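Local coordinates for dihydrodipicolinate synthase (Bacillus clausii KSM-K16, PDB 3E96), which probably acts as a 4-hydroxy-tetrahydrodipicolinate synthase, a lyase of the DapA family built on a TIM barrel, at residues 215-229 / 238-250. Residues are numbered along the deposited sequence; the frame is centred on the assembly and turned at random.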
# COMPACT_ATOMS: atom_id res chain seq x y z
N LEU B 215 2.35 21.27 5.66
CA LEU B 215 1.90 22.57 6.16
C LEU B 215 2.17 23.69 5.14
O LEU B 215 1.43 24.67 5.09
CB LEU B 215 2.60 22.89 7.49
CG LEU B 215 2.32 24.24 8.16
CD1 LEU B 215 0.83 24.37 8.45
CD2 LEU B 215 3.11 24.33 9.46
N VAL B 216 3.22 23.53 4.34
CA VAL B 216 3.56 24.56 3.35
C VAL B 216 2.44 24.82 2.34
O VAL B 216 2.43 25.86 1.68
CB VAL B 216 4.85 24.20 2.56
CG1 VAL B 216 6.04 24.17 3.50
CG2 VAL B 216 4.68 22.87 1.86
N ASN B 217 1.50 23.88 2.22
CA ASN B 217 0.38 24.07 1.29
C ASN B 217 -0.51 25.24 1.67
O ASN B 217 -1.17 25.82 0.81
CB ASN B 217 -0.48 22.81 1.20
CG ASN B 217 0.18 21.70 0.41
OD1 ASN B 217 0.74 20.75 0.97
ND2 ASN B 217 0.13 21.82 -0.91
N LEU B 218 -0.54 25.59 2.96
CA LEU B 218 -1.36 26.70 3.40
C LEU B 218 -0.58 27.80 4.12
O LEU B 218 -0.89 28.98 3.96
CB LEU B 218 -2.49 26.22 4.32
CG LEU B 218 -2.13 25.41 5.58
CD1 LEU B 218 -3.25 25.54 6.60
CD2 LEU B 218 -1.90 23.94 5.20
N LEU B 219 0.44 27.42 4.89
CA LEU B 219 1.23 28.38 5.66
C LEU B 219 2.72 28.09 5.58
O LEU B 219 3.34 27.74 6.59
CB LEU B 219 0.77 28.35 7.12
CG LEU B 219 -0.71 28.67 7.34
CD1 LEU B 219 -1.17 28.20 8.71
CD2 LEU B 219 -0.92 30.17 7.18
N PRO B 220 3.33 28.27 4.40
CA PRO B 220 4.76 28.01 4.23
C PRO B 220 5.68 28.81 5.14
O PRO B 220 6.77 28.35 5.48
CB PRO B 220 4.98 28.32 2.75
CG PRO B 220 3.94 29.35 2.45
CD PRO B 220 2.73 28.81 3.17
N GLN B 221 5.25 30.00 5.56
CA GLN B 221 6.07 30.82 6.43
C GLN B 221 6.31 30.18 7.80
O GLN B 221 7.36 30.38 8.41
CB GLN B 221 5.45 32.22 6.61
CG GLN B 221 4.23 32.28 7.52
CD GLN B 221 2.93 31.84 6.85
OE1 GLN B 221 1.87 31.83 7.48
NE2 GLN B 221 3.01 31.47 5.57
N LYS B 222 5.34 29.40 8.29
CA LYS B 222 5.50 28.74 9.58
C LYS B 222 6.58 27.66 9.49
O LYS B 222 7.36 27.48 10.42
CB LYS B 222 4.18 28.10 10.04
CG LYS B 222 3.14 29.10 10.51
CD LYS B 222 1.91 28.40 11.07
CE LYS B 222 0.89 29.40 11.59
NZ LYS B 222 1.44 30.21 12.72
N ALA B 223 6.60 26.95 8.36
CA ALA B 223 7.59 25.90 8.15
C ALA B 223 8.96 26.55 8.05
O ALA B 223 9.94 26.06 8.62
CB ALA B 223 7.27 25.14 6.87
N VAL B 224 9.03 27.67 7.33
CA VAL B 224 10.29 28.39 7.17
C VAL B 224 10.81 28.88 8.52
O VAL B 224 12.01 28.83 8.78
CB VAL B 224 10.13 29.60 6.21
CG1 VAL B 224 11.41 30.43 6.20
CG2 VAL B 224 9.83 29.10 4.80
N GLU B 225 9.91 29.35 9.37
CA GLU B 225 10.32 29.83 10.69
C GLU B 225 10.98 28.71 11.49
O GLU B 225 11.97 28.94 12.18
CB GLU B 225 9.12 30.36 11.47
CG GLU B 225 8.38 31.51 10.79
CD GLU B 225 7.23 32.04 11.62
OE1 GLU B 225 6.36 32.73 11.06
OE2 GLU B 225 7.20 31.76 12.84
N MET B 226 10.43 27.50 11.40
CA MET B 226 10.99 26.37 12.14
C MET B 226 12.37 26.02 11.61
O MET B 226 13.29 25.78 12.39
CB MET B 226 10.09 25.12 12.05
CG MET B 226 10.65 23.91 12.81
SD MET B 226 9.59 22.42 12.89
CE MET B 226 8.54 22.86 14.32
N LEU B 227 12.52 25.99 10.28
CA LEU B 227 13.80 25.66 9.68
C LEU B 227 14.87 26.66 10.09
O LEU B 227 15.98 26.28 10.45
CB LEU B 227 13.70 25.65 8.15
CG LEU B 227 15.02 25.34 7.41
CD1 LEU B 227 15.40 23.88 7.64
CD2 LEU B 227 14.86 25.61 5.92
N GLU B 228 14.54 27.95 10.04
CA GLU B 228 15.51 28.97 10.40
C GLU B 228 15.88 28.90 11.88
O GLU B 228 17.05 29.03 12.23
CB GLU B 228 14.96 30.35 10.05
CG GLU B 228 14.54 30.44 8.58
CD GLU B 228 14.28 31.86 8.12
OE1 GLU B 228 13.63 32.62 8.86
OE2 GLU B 228 14.74 32.21 7.01
N ALA B 229 14.89 28.67 12.74
CA ALA B 229 15.15 28.57 14.17
C ALA B 229 16.07 27.39 14.45
O ALA B 229 17.02 27.50 15.23
CB ALA B 229 13.83 28.39 14.94
N VAL B 238 12.49 27.53 18.47
CA VAL B 238 12.11 26.21 17.96
C VAL B 238 10.90 25.67 18.71
O VAL B 238 9.90 25.29 18.10
CB VAL B 238 13.28 25.20 18.11
CG1 VAL B 238 12.78 23.78 17.85
CG2 VAL B 238 14.39 25.55 17.13
N TRP B 239 10.98 25.65 20.04
CA TRP B 239 9.89 25.13 20.85
C TRP B 239 8.62 25.96 20.75
O TRP B 239 7.52 25.42 20.81
CB TRP B 239 10.34 24.99 22.30
CG TRP B 239 11.44 23.99 22.46
CD1 TRP B 239 12.70 24.22 22.94
CD2 TRP B 239 11.40 22.61 22.09
NE1 TRP B 239 13.44 23.06 22.89
CE2 TRP B 239 12.67 22.06 22.37
CE3 TRP B 239 10.41 21.78 21.54
CZ2 TRP B 239 12.97 20.71 22.12
CZ3 TRP B 239 10.71 20.44 21.30
CH2 TRP B 239 11.99 19.92 21.59
N ARG B 240 8.78 27.26 20.58
CA ARG B 240 7.62 28.14 20.46
C ARG B 240 6.87 27.81 19.17
O ARG B 240 5.66 27.64 19.17
CB ARG B 240 8.06 29.60 20.45
CG ARG B 240 6.92 30.60 20.33
CD ARG B 240 7.14 31.52 19.15
NE ARG B 240 8.46 32.15 19.20
CZ ARG B 240 9.11 32.62 18.14
NH1 ARG B 240 8.55 32.53 16.94
NH2 ARG B 240 10.31 33.17 18.27
N ILE B 241 7.62 27.72 18.07
CA ILE B 241 7.03 27.41 16.77
C ILE B 241 6.46 26.00 16.80
O ILE B 241 5.37 25.74 16.27
CB ILE B 241 8.10 27.51 15.65
CG1 ILE B 241 8.74 28.90 15.67
CG2 ILE B 241 7.46 27.24 14.30
CD1 ILE B 241 9.96 29.02 14.77
N TRP B 242 7.20 25.08 17.41
CA TRP B 242 6.76 23.69 17.52
C TRP B 242 5.40 23.59 18.23
O TRP B 242 4.46 22.99 17.70
CB TRP B 242 7.80 22.87 18.28
CG TRP B 242 7.42 21.44 18.48
CD1 TRP B 242 7.44 20.45 17.54
CD2 TRP B 242 6.98 20.83 19.70
NE1 TRP B 242 7.03 19.26 18.11
CE2 TRP B 242 6.74 19.47 19.43
CE3 TRP B 242 6.76 21.32 21.00
CZ2 TRP B 242 6.29 18.58 20.41
CZ3 TRP B 242 6.31 20.43 21.97
CH2 TRP B 242 6.08 19.07 21.67
N GLU B 243 5.29 24.18 19.42
CA GLU B 243 4.03 24.13 20.17
C GLU B 243 2.89 24.72 19.35
O GLU B 243 1.75 24.28 19.44
CB GLU B 243 4.14 24.90 21.48
CG GLU B 243 5.06 24.26 22.51
CD GLU B 243 4.88 24.88 23.88
OE1 GLU B 243 3.82 24.66 24.51
OE2 GLU B 243 5.80 25.60 24.33
N ASP B 244 3.22 25.74 18.56
CA ASP B 244 2.25 26.43 17.71
C ASP B 244 1.71 25.53 16.59
O ASP B 244 0.53 25.61 16.24
CB ASP B 244 2.91 27.67 17.10
CG ASP B 244 1.94 28.55 16.34
OD1 ASP B 244 0.97 29.05 16.97
OD2 ASP B 244 2.14 28.76 15.13
N ILE B 245 2.56 24.68 16.05
CA ILE B 245 2.18 23.80 14.94
C ILE B 245 1.66 22.40 15.30
O ILE B 245 0.87 21.82 14.56
CB ILE B 245 3.36 23.65 13.95
CG1 ILE B 245 3.76 25.02 13.40
CG2 ILE B 245 2.97 22.73 12.79
CD1 ILE B 245 5.06 25.01 12.60
N VAL B 246 2.10 21.87 16.44
CA VAL B 246 1.70 20.52 16.84
C VAL B 246 0.20 20.17 16.77
O VAL B 246 -0.16 19.12 16.24
CB VAL B 246 2.21 20.18 18.26
CG1 VAL B 246 1.65 18.82 18.71
CG2 VAL B 246 3.72 20.13 18.26
N PRO B 247 -0.68 21.03 17.29
CA PRO B 247 -2.11 20.73 17.24
C PRO B 247 -2.61 20.43 15.82
O PRO B 247 -3.45 19.56 15.62
CB PRO B 247 -2.75 21.97 17.84
CG PRO B 247 -1.72 22.43 18.83
CD PRO B 247 -0.43 22.28 18.05
N PHE B 248 -2.09 21.17 14.84
CA PHE B 248 -2.48 20.98 13.46
C PHE B 248 -2.02 19.61 12.97
O PHE B 248 -2.77 18.88 12.32
CB PHE B 248 -1.85 22.06 12.58
CG PHE B 248 -2.28 22.01 11.13
CD1 PHE B 248 -3.59 22.32 10.77
CD2 PHE B 248 -1.38 21.64 10.14
CE1 PHE B 248 -3.99 22.27 9.43
CE2 PHE B 248 -1.77 21.59 8.80
CZ PHE B 248 -3.08 21.91 8.45
N GLU B 249 -0.78 19.25 13.30
CA GLU B 249 -0.24 17.96 12.89
C GLU B 249 -0.98 16.81 13.57
O GLU B 249 -1.19 15.76 12.96
CB GLU B 249 1.27 17.90 13.18
CG GLU B 249 2.08 18.82 12.27
CD GLU B 249 1.96 18.43 10.80
OE1 GLU B 249 2.46 17.35 10.42
OE2 GLU B 249 1.37 19.21 10.01
N ASP B 250 -1.38 17.01 14.82
CA ASP B 250 -2.11 15.95 15.52
C ASP B 250 -3.49 15.76 14.91
O ASP B 250 -4.00 14.64 14.84
CB ASP B 250 -2.23 16.27 17.02
CG ASP B 250 -0.92 16.09 17.75
OD1 ASP B 250 -0.08 15.29 17.28
OD2 ASP B 250 -0.74 16.72 18.81
O HOH W 1 3.41 19.61 7.73
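Leu-215 divides its two methyls between Ile-245 and Phe-248: CD2 packs on Ile-245 CG2 at 3.7 Å, while CD1 meets Phe-248 CE2. With CG opposite the backbone N (chi1 177°), both branches of Leu-215 cross to the second helix. Its backbone N donates to a water that donates to Glu-249 OE2, which also pairs with Arg-252. The side chains of Leu-218 and Phe-248 meet from opposite directions, Leu-218 CD2 4.0 Å from Phe-248 CZ. Lys-222, straight until it bends at chi4, brings NZ to the syn lone pair of Asp-244 OD2 (2.9 Å), the side chains crossing at nearly a right angle; Trp-300 adds a cation-pi contact. A methionine in place of Lys-222 would probably leave the Asp-244 carboxylate without its cationic mate. One turn on, Glu-225 OE2 lies at the edge of the Arg-240 guanidinium, 4.4 Å from NH1, beyond a salt bridge. Met-226 lies alongside Trp-242; its CE packs against Trp-242 CA (3.8 Å) and sits near the indole plane, at its edge; Pro-201 of helix 200-206 touches both. Ile-241 is a knob in the hole of Lys-222, Glu-225, Met-226 and Ala-229, its CD1 within 3.3 Å of Glu-225 O and its CG2 against Met-226 CB. Nearest the interhelix connection, Ala-229 CB touches Val-238 CG2 at 3.6 Å. The helix after the last barrel strand meets its successor roughly antiparallel (150°), the axes of 220-229 and 238-250 approaching to 9.2 Å. The chemistry implies a hairpin joined chiefly by apolar side chains, with one salt bridge at its partly exposed margin.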